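Mll7089 protein (Mesorhizobium loti, PDB 2OZ8) is of unknown specific function but probably acts as a magnesium-dependent hydro-lyase of the mandelate racemase and enolase superfamily. Local coordinates at residues Phe164-Gly169 / Glu181-Cys186; Thr237-His240 / Gln246-Ser249; Leu300-His305 / His346-Ser351. One frame throughout, in Å; residues are numbered along the deposited sequence.

All three contacts are buried, but they lie at different places in the fold: two in the barrel wall, the third among loops. Interactions 1 and 2 repeat one principle: a helix lies on the outside of the barrel strand that follows or precedes it, and a few aliphatic side chains join them. They share the sheet, with centres about 20 Å apart, but interaction 2 borders neighbouring subunits, unlike interaction 1. Interaction 3, its centre about 32 Å from that of interaction 2 and across the chain's centre, joins two irregular segments; there a histidine-to-carbonyl hydrogen bond supplements the leucine packing, whereas the two helix-strand contacts are apolar, in interaction 2 partly against the helix backbone.

Interaction 1: Phe164-Gly169 / Glu181-Cys186; sequences FKIKVG and ELLKTC
I166 and L183 mark the closest approach of the two backbones, their CA atoms 8.5 Å apart, with strand 164-167 passing alongside the C-terminal part of the helix that contains 181-184. At this spacing side chains must bridge the gap, and they do so from the residues of the strand that face the helix, F164 and I166. L183 answers both with its forked end. Its CG stands anti to the backbone N (chi1 -179°), which carries the two methyls toward the strand: CD1 reaches F164 CB at 4.1 Å, and CD2 reaches I166 CG2, also at 4.1 Å. One leucine therefore straddles two strand positions, each branch serving one of them. The F164 ring is approached obliquely, and it is the methylene at its base that makes the closest touch. The meeting with I166 uses the CG2 branch, the two aliphatic side chains lying aslant each other. Around this small apolar core, F149 and F153 of helix 146-158 cover I166, F153 also meets F164, and V193 of the next strand touches L183. L180, earlier on the same helix as L183, also touches I166. Strand alternation sends the lysines elsewhere: K165 points away from the helix and forms salt bridges with E224 and E317, while K167 pairs with D196. A K-x-K pattern on the second barrel strand is as in mandelate racemase relatives, where such lysines face the active site, although a catalytic part for them here is not established. The helix-side leucine packing belongs to the beta-alpha-beta crossover of strand 163-167, helix 173-184 and strand 192-196, a repeating unit of the TIM barrel.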
loop_
_atom_site.group_PDB
_atom_site.type_symbol
_atom_site.label_atom_id
_atom_site.label_comp_id
_atom_site.label_asym_id
_atom_site.label_seq_id
_atom_site.Cartn_x
_atom_site.Cartn_y
_atom_site.Cartn_z
ATOM N N PHE A 164 -3.007 -4.581 -39.204
ATOM C CA PHE A 164 -3.080 -6.041 -39.361
ATOM C C PHE A 164 -2.769 -6.718 -38.024
ATOM O O PHE A 164 -1.799 -6.366 -37.384
ATOM C CB PHE A 164 -2.047 -6.511 -40.414
ATOM C CG PHE A 164 -2.208 -5.834 -41.753
ATOM C CD1 PHE A 164 -3.159 -6.293 -42.674
ATOM C CD2 PHE A 164 -1.488 -4.693 -42.069
ATOM C CE1 PHE A 164 -3.387 -5.630 -43.867
ATOM C CE2 PHE A 164 -1.730 -3.995 -43.323
ATOM C CZ PHE A 164 -2.667 -4.477 -44.189
ATOM N N LYS A 165 -3.598 -7.675 -37.597
ATOM C CA LYS A 165 -3.357 -8.428 -36.369
ATOM C C LYS A 165 -3.225 -9.908 -36.664
ATOM O O LYS A 165 -4.074 -10.489 -37.340
ATOM C CB LYS A 165 -4.470 -8.229 -35.354
ATOM C CG LYS A 165 -4.156 -8.825 -33.986
ATOM C CD LYS A 165 -5.411 -9.422 -33.292
ATOM C CE LYS A 165 -6.323 -8.372 -32.778
ATOM N NZ LYS A 165 -7.481 -8.821 -31.951
ATOM N N ILE A 166 -2.159 -10.498 -36.128
ATOM C CA ILE A 166 -1.884 -11.896 -36.257
ATOM C C ILE A 166 -1.826 -12.555 -34.903
ATOM O O ILE A 166 -1.616 -11.874 -33.871
ATOM C CB ILE A 166 -0.574 -12.152 -37.035
ATOM C CG1 ILE A 166 0.626 -11.600 -36.266
ATOM C CG2 ILE A 166 -0.715 -11.551 -38.482
ATOM C CD1 ILE A 166 1.971 -11.910 -36.893
ATOM N N LYS A 167 -2.027 -13.873 -34.920
ATOM C CA LYS A 167 -2.008 -14.709 -33.725
ATOM C C LYS A 167 -0.660 -15.279 -33.524
ATOM O O LYS A 167 -0.089 -15.792 -34.459
ATOM C CB LYS A 167 -2.999 -15.867 -33.844
ATOM C CG LYS A 167 -4.424 -15.400 -34.046
ATOM C CD LYS A 167 -5.001 -14.677 -32.870
ATOM C CE LYS A 167 -6.487 -14.395 -33.037
ATOM N NZ LYS A 167 -7.005 -13.413 -31.989
ATOM N N VAL A 168 -0.165 -15.214 -32.296
ATOM C CA VAL A 168 1.138 -15.784 -31.982
ATOM C C VAL A 168 0.982 -16.667 -30.779
ATOM O O VAL A 168 -0.135 -16.947 -30.379
ATOM C CB VAL A 168 2.242 -14.693 -31.757
ATOM C CG1 VAL A 168 2.469 -13.886 -33.066
ATOM C CG2 VAL A 168 1.883 -13.789 -30.601
ATOM N N GLY A 169 2.098 -17.100 -30.185
ATOM C CA GLY A 169 2.033 -17.973 -29.028
ATOM C C GLY A 169 2.422 -19.398 -29.321
ATOM O O GLY A 169 2.205 -20.251 -28.468
ATOM N N GLU A 181 7.663 -12.007 -40.040
ATOM C CA GLU A 181 8.401 -11.869 -41.311
ATOM C C GLU A 181 7.485 -12.097 -42.546
ATOM O O GLU A 181 7.541 -11.325 -43.477
ATOM C CB GLU A 181 9.608 -12.836 -41.371
ATOM C CG GLU A 181 10.848 -12.481 -40.583
ATOM C CD GLU A 181 11.804 -13.704 -40.403
ATOM O OE1 GLU A 181 11.779 -14.658 -41.251
ATOM O OE2 GLU A 181 12.591 -13.722 -39.403
ATOM N N LEU A 182 6.678 -13.170 -42.562
ATOM C CA LEU A 182 5.711 -13.399 -43.655
ATOM C C LEU A 182 4.778 -12.212 -43.823
ATOM O O LEU A 182 4.517 -11.756 -44.956
ATOM C CB LEU A 182 4.852 -14.635 -43.405
ATOM C CG LEU A 182 5.174 -16.040 -43.902
ATOM C CD1 LEU A 182 3.869 -16.874 -43.979
ATOM C CD2 LEU A 182 5.878 -15.986 -45.292
ATOM N N LEU A 183 4.260 -11.710 -42.702
ATOM C CA LEU A 183 3.373 -10.560 -42.763
ATOM C C LEU A 183 4.043 -9.337 -43.428
ATOM O O LEU A 183 3.406 -8.657 -44.237
ATOM C CB LEU A 183 2.806 -10.233 -41.381
ATOM C CG LEU A 183 1.846 -9.061 -41.300
ATOM C CD1 LEU A 183 0.471 -9.290 -41.959
ATOM C CD2 LEU A 183 1.690 -8.584 -39.851
ATOM N N LYS A 184 5.319 -9.081 -43.113
ATOM C CA LYS A 184 6.039 -7.943 -43.667
ATOM C C LYS A 184 6.194 -8.045 -45.216
ATOM O O LYS A 184 6.138 -7.035 -45.924
ATOM C CB LYS A 184 7.358 -7.698 -42.927
ATOM C CG LYS A 184 8.385 -6.845 -43.686
ATOM C CD LYS A 184 9.514 -6.133 -42.841
ATOM C CE LYS A 184 10.171 -5.039 -43.770
ATOM N NZ LYS A 184 11.370 -4.200 -43.318
ATOM N N THR A 185 6.311 -9.261 -45.725
ATOM C CA THR A 185 6.369 -9.494 -47.163
ATOM C C THR A 185 5.038 -9.288 -47.888
ATOM O O THR A 185 5.015 -9.349 -49.121
ATOM C CB THR A 185 6.786 -10.942 -47.541
ATOM O OG1 THR A 185 5.736 -11.851 -47.205
ATOM C CG2 THR A 185 8.089 -11.379 -46.878
ATOM N N CYS A 186 3.923 -9.067 -47.184
ATOM C CA CYS A 186 2.693 -8.875 -47.946
ATOM C C CYS A 186 1.855 -7.636 -47.674
ATOM O O CYS A 186 0.767 -7.487 -48.235
ATOM C CB CYS A 186 1.849 -10.142 -48.038
ATOM S SG CYS A 186 1.386 -11.029 -46.560
#

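Interaction 2: Thr237-His240 / Gln246-Ser249; sequences TLRH and QINS
I247 meets L238 through a side chain bent twice: CG1 lies beside its own backbone N, anti to the carbonyl carbon (chi1 -52°), and a second bend (chi2 -67°) turns CD1 out of an extended course. L238 in turn sets CG beside its backbone N (chi1 -66°), so that the part of it presented to the strand is CB rather than the methyl fork. The result is a methyl resting on a methylene: I247 CD1 lies 3.7 Å from L238 CB. Next along the same side chain, I247 CG1 is 3.9 Å from L238 CB. The helix backbone takes part as well: I247 CG1 lies 4.1 Å from R239 N, and it also comes near L238 O. R239 contributes the root of its side chain, CG standing 4.4 Å from I247 CB. This fits the close spacing of the backbones, 6.2 Å between R239 CA and I247 CA. L235, one turn earlier on the helix, and V223 of the adjacent strand also touch I247, while L238 leans on P226. The guanidinium of R239 works away from this apolar contact: its NH2 forms a salt bridge with D233 of a second subunit and a hydrogen bond with H265 O. Thus one residue lends its aliphatic stem to the barrel wall and its charged end to the assembly. The opposite side of strand 246-249 shows the usual alternation, with N248 hydrogen-bonding S294 through ND2. Strand 222-224, helix 232-241 and strand 246-249 follow one another in the chain. Here I247 packs the helix against the strand that follows it, within a beta-alpha-beta crossover of a TIM barrel.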
loop_
_atom_site.group_PDB
_atom_site.type_symbol
_atom_site.label_atom_id
_atom_site.label_comp_id
_atom_site.label_asym_id
_atom_site.label_seq_id
_atom_site.Cartn_x
_atom_site.Cartn_y
_atom_site.Cartn_z
ATOM N N THR A 237 3.715 -5.086 -14.650
ATOM C CA THR A 237 5.125 -5.201 -15.020
ATOM C C THR A 237 5.345 -4.952 -16.505
ATOM O O THR A 237 6.261 -4.211 -16.872
ATOM C CB THR A 237 5.732 -6.552 -14.581
ATOM O OG1 THR A 237 5.506 -6.704 -13.177
ATOM C CG2 THR A 237 7.232 -6.573 -14.848
ATOM N N LEU A 238 4.496 -5.539 -17.348
ATOM C CA LEU A 238 4.534 -5.263 -18.812
ATOM C C LEU A 238 4.238 -3.807 -19.114
ATOM O O LEU A 238 4.856 -3.208 -19.997
ATOM C CB LEU A 238 3.526 -6.145 -19.593
ATOM C CG LEU A 238 3.870 -7.641 -19.555
ATOM C CD1 LEU A 238 2.772 -8.497 -20.177
ATOM C CD2 LEU A 238 5.212 -7.853 -20.249
ATOM N N ARG A 239 3.236 -3.267 -18.420
ATOM C CA ARG A 239 2.797 -1.916 -18.687
ATOM C C ARG A 239 3.966 -0.949 -18.384
ATOM O O ARG A 239 4.176 0.013 -19.124
ATOM C CB ARG A 239 1.577 -1.534 -17.823
ATOM C CG ARG A 239 0.212 -1.716 -18.478
ATOM C CD ARG A 239 -0.627 -0.453 -18.296
ATOM N NE ARG A 239 -0.824 -0.111 -16.908
ATOM C CZ ARG A 239 -0.543 1.058 -16.336
ATOM N NH1 ARG A 239 -0.101 2.117 -17.023
ATOM N NH2 ARG A 239 -0.730 1.149 -15.027
ATOM N N HIS A 240 4.691 -1.216 -17.291
ATOM C CA HIS A 240 5.786 -0.374 -16.849
ATOM C C HIS A 240 7.067 -0.535 -17.654
ATOM O O HIS A 240 7.787 0.448 -17.805
ATOM C CB HIS A 240 6.065 -0.561 -15.373
ATOM C CG HIS A 240 4.878 -0.282 -14.496
ATOM N ND1 HIS A 240 4.786 -0.753 -13.201
ATOM C CD2 HIS A 240 3.738 0.435 -14.723
ATOM C CE1 HIS A 240 3.624 -0.367 -12.679
ATOM N NE2 HIS A 240 2.980 0.370 -13.576
ATOM N N GLN A 246 1.887 -0.911 -26.707
ATOM C CA GLN A 246 0.774 -0.932 -25.751
ATOM C C GLN A 246 0.354 -2.344 -25.371
ATOM O O GLN A 246 0.398 -3.231 -26.212
ATOM C CB GLN A 246 -0.421 -0.205 -26.347
ATOM C CG GLN A 246 -0.247 1.325 -26.449
ATOM C CD GLN A 246 -1.342 1.992 -27.274
ATOM O OE1 GLN A 246 -2.091 2.810 -26.776
ATOM N NE2 GLN A 246 -1.427 1.634 -28.550
ATOM N N ILE A 247 -0.049 -2.539 -24.106
ATOM C CA ILE A 247 -0.538 -3.800 -23.611
ATOM C C ILE A 247 -2.060 -3.761 -23.596
ATOM O O ILE A 247 -2.677 -3.052 -22.791
ATOM C CB ILE A 247 -0.010 -4.078 -22.188
ATOM C CG1 ILE A 247 1.535 -3.926 -22.106
ATOM C CG2 ILE A 247 -0.480 -5.440 -21.682
ATOM C CD1 ILE A 247 2.344 -4.987 -22.906
ATOM N N ASN A 248 -2.680 -4.540 -24.474
ATOM C CA ASN A 248 -4.102 -4.446 -24.700
ATOM C C ASN A 248 -4.664 -5.619 -23.933
ATOM O O ASN A 248 -4.203 -6.715 -24.089
ATOM C CB ASN A 248 -4.350 -4.486 -26.223
ATOM C CG ASN A 248 -5.817 -4.331 -26.618
ATOM O OD1 ASN A 248 -6.693 -4.841 -25.959
ATOM N ND2 ASN A 248 -6.073 -3.639 -27.735
ATOM N N SER A 249 -5.640 -5.396 -23.070
ATOM C CA SER A 249 -6.080 -6.441 -22.140
ATOM C C SER A 249 -7.566 -6.419 -21.907
ATOM O O SER A 249 -8.195 -5.394 -22.022
ATOM C CB SER A 249 -5.408 -6.283 -20.775
ATOM O OG SER A 249 -5.217 -7.568 -20.205
#

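Interaction 3: Leu300-His305 / His346-Ser351; sequences LEAGVH and HGLVLS
The side chains of H305 and H346 cross at about a right angle, with the ring of H305 directed at the backbone of H346. NE2 of H305 donates to H346 O at 2.9 Å, the N-H...O angle being 151°; it approaches from above the carbonyl plane, 37° out of it. Beside this bond H305 CD2 rests 3.7 Å from H346 CB. The other nitrogen, ND1, bonds H123 N, and the H123 ring meets that of H305, so the imidazole is gripped at both nitrogens. With a phenylalanine in its place, H346 O would probably lose its donor and H123 N its acceptor. H346 itself has CG between its backbone N and carbonyl carbon (chi1 50°), which swings the ring over the following residues; ND1 then accepts L348 N at 3.1 Å, almost in the ring plane, while NE2 bonds L47 O. In enolase-superfamily architecture the chain beyond the barrel returns to the N-terminal capping domain, and 346-351 does just this: L350 packs on A35 and E37 of strand 27-40, while 300-305 follows barrel strand 293-295. Two residues on from H346, L348 sets CD1 against L300, 3.4 Å from L300 O and 3.7 Å from L300 CB. The same methyl sits 4.2 Å from A302 CB.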
loop_
_atom_site.group_PDB
_atom_site.type_symbol
_atom_site.label_atom_id
_atom_site.label_comp_id
_atom_site.label_asym_id
_atom_site.label_seq_id
_atom_site.Cartn_x
_atom_site.Cartn_y
_atom_site.Cartn_z
ATOM N N LEU A 300 -21.255 -9.788 -37.040
ATOM C CA LEU A 300 -21.687 -8.923 -38.123
ATOM C C LEU A 300 -21.428 -7.443 -37.925
ATOM O O LEU A 300 -22.066 -6.616 -38.561
ATOM C CB LEU A 300 -23.163 -9.198 -38.537
ATOM C CG LEU A 300 -23.301 -10.416 -39.450
ATOM C CD1 LEU A 300 -24.755 -10.724 -39.769
ATOM C CD2 LEU A 300 -22.495 -10.238 -40.726
ATOM N N GLU A 301 -20.466 -7.124 -37.066
ATOM C CA GLU A 301 -19.911 -5.771 -36.905
ATOM C C GLU A 301 -20.932 -4.792 -36.325
ATOM O O GLU A 301 -20.817 -3.589 -36.497
ATOM C CB GLU A 301 -19.282 -5.252 -38.217
ATOM C CG GLU A 301 -17.954 -5.914 -38.614
ATOM C CD GLU A 301 -18.099 -7.402 -38.864
ATOM O OE1 GLU A 301 -18.900 -7.787 -39.758
ATOM O OE2 GLU A 301 -17.444 -8.203 -38.138
ATOM N N ALA A 302 -21.919 -5.322 -35.619
ATOM C CA ALA A 302 -22.821 -4.525 -34.807
ATOM C C ALA A 302 -22.099 -3.469 -33.913
ATOM O O ALA A 302 -22.594 -2.326 -33.738
ATOM C CB ALA A 302 -23.685 -5.460 -33.950
ATOM N N GLY A 303 -20.936 -3.839 -33.354
ATOM C CA GLY A 303 -20.220 -2.961 -32.438
ATOM C C GLY A 303 -19.751 -1.710 -33.138
ATOM O O GLY A 303 -19.168 -0.843 -32.503
ATOM N N VAL A 304 -19.971 -1.599 -34.451
ATOM C CA VAL A 304 -19.603 -0.365 -35.150
ATOM C C VAL A 304 -20.189 0.911 -34.479
ATOM O O VAL A 304 -19.580 1.982 -34.454
ATOM C CB VAL A 304 -19.892 -0.436 -36.705
ATOM C CG1 VAL A 304 -21.421 -0.450 -37.039
ATOM C CG2 VAL A 304 -19.143 0.671 -37.450
ATOM N N HIS A 305 -21.357 0.752 -33.875
ATOM C CA HIS A 305 -22.092 1.865 -33.331
ATOM C C HIS A 305 -21.521 2.389 -32.031
ATOM O O HIS A 305 -21.498 3.602 -31.831
ATOM C CB HIS A 305 -23.540 1.474 -33.188
ATOM C CG HIS A 305 -24.196 1.216 -34.504
ATOM N ND1 HIS A 305 -24.750 2.222 -35.263
ATOM C CD2 HIS A 305 -24.368 0.068 -35.205
ATOM C CE1 HIS A 305 -25.228 1.704 -36.379
ATOM N NE2 HIS A 305 -25.017 0.400 -36.363
ATOM N N HIS A 346 -29.301 -0.833 -35.594
ATOM C CA HIS A 346 -27.906 -1.063 -35.907
ATOM C C HIS A 346 -27.697 -1.304 -37.415
ATOM O O HIS A 346 -26.576 -1.460 -37.867
ATOM C CB HIS A 346 -27.261 -2.159 -35.033
ATOM C CG HIS A 346 -28.022 -3.446 -34.951
ATOM N ND1 HIS A 346 -28.569 -4.081 -36.050
ATOM C CD2 HIS A 346 -28.289 -4.244 -33.886
ATOM C CE1 HIS A 346 -29.137 -5.213 -35.663
ATOM N NE2 HIS A 346 -28.995 -5.326 -34.350
ATOM N N GLY A 347 -28.800 -1.331 -38.170
ATOM C CA GLY A 347 -28.792 -1.471 -39.630
ATOM C C GLY A 347 -28.709 -2.912 -40.085
ATOM O O GLY A 347 -28.591 -3.160 -41.268
ATOM N N LEU A 348 -28.709 -3.886 -39.166
ATOM C CA LEU A 348 -28.624 -5.278 -39.599
ATOM C C LEU A 348 -30.019 -5.861 -39.563
ATOM O O LEU A 348 -30.724 -5.799 -38.548
ATOM C CB LEU A 348 -27.599 -6.113 -38.808
ATOM C CG LEU A 348 -26.133 -5.614 -38.819
ATOM C CD1 LEU A 348 -25.326 -6.282 -37.704
ATOM C CD2 LEU A 348 -25.391 -5.715 -40.234
ATOM N N VAL A 349 -30.430 -6.398 -40.710
ATOM C CA VAL A 349 -31.735 -7.075 -40.823
ATOM C C VAL A 349 -31.529 -8.428 -41.431
ATOM O O VAL A 349 -30.898 -8.546 -42.451
ATOM C CB VAL A 349 -32.774 -6.269 -41.697
ATOM C CG1 VAL A 349 -34.090 -7.057 -41.787
ATOM C CG2 VAL A 349 -33.014 -4.872 -41.145
ATOM N N LEU A 350 -32.085 -9.441 -40.801
ATOM C CA LEU A 350 -31.898 -10.820 -41.200
ATOM C C LEU A 350 -32.413 -11.064 -42.624
ATOM O O LEU A 350 -33.440 -10.503 -43.025
ATOM C CB LEU A 350 -32.650 -11.682 -40.224
ATOM C CG LEU A 350 -32.137 -13.067 -39.920
ATOM C CD1 LEU A 350 -30.731 -13.003 -39.397
ATOM C CD2 LEU A 350 -33.096 -13.631 -38.883
ATOM N N SER A 351 -31.695 -11.851 -43.410
ATOM C CA SER A 351 -32.099 -12.080 -44.788
ATOM C C SER A 351 -33.168 -13.174 -44.806
ATOM O O SER A 351 -32.990 -14.249 -44.245
ATOM C CB SER A 351 -30.883 -12.446 -45.614
ATOM O OG SER A 351 -31.190 -13.226 -46.751
#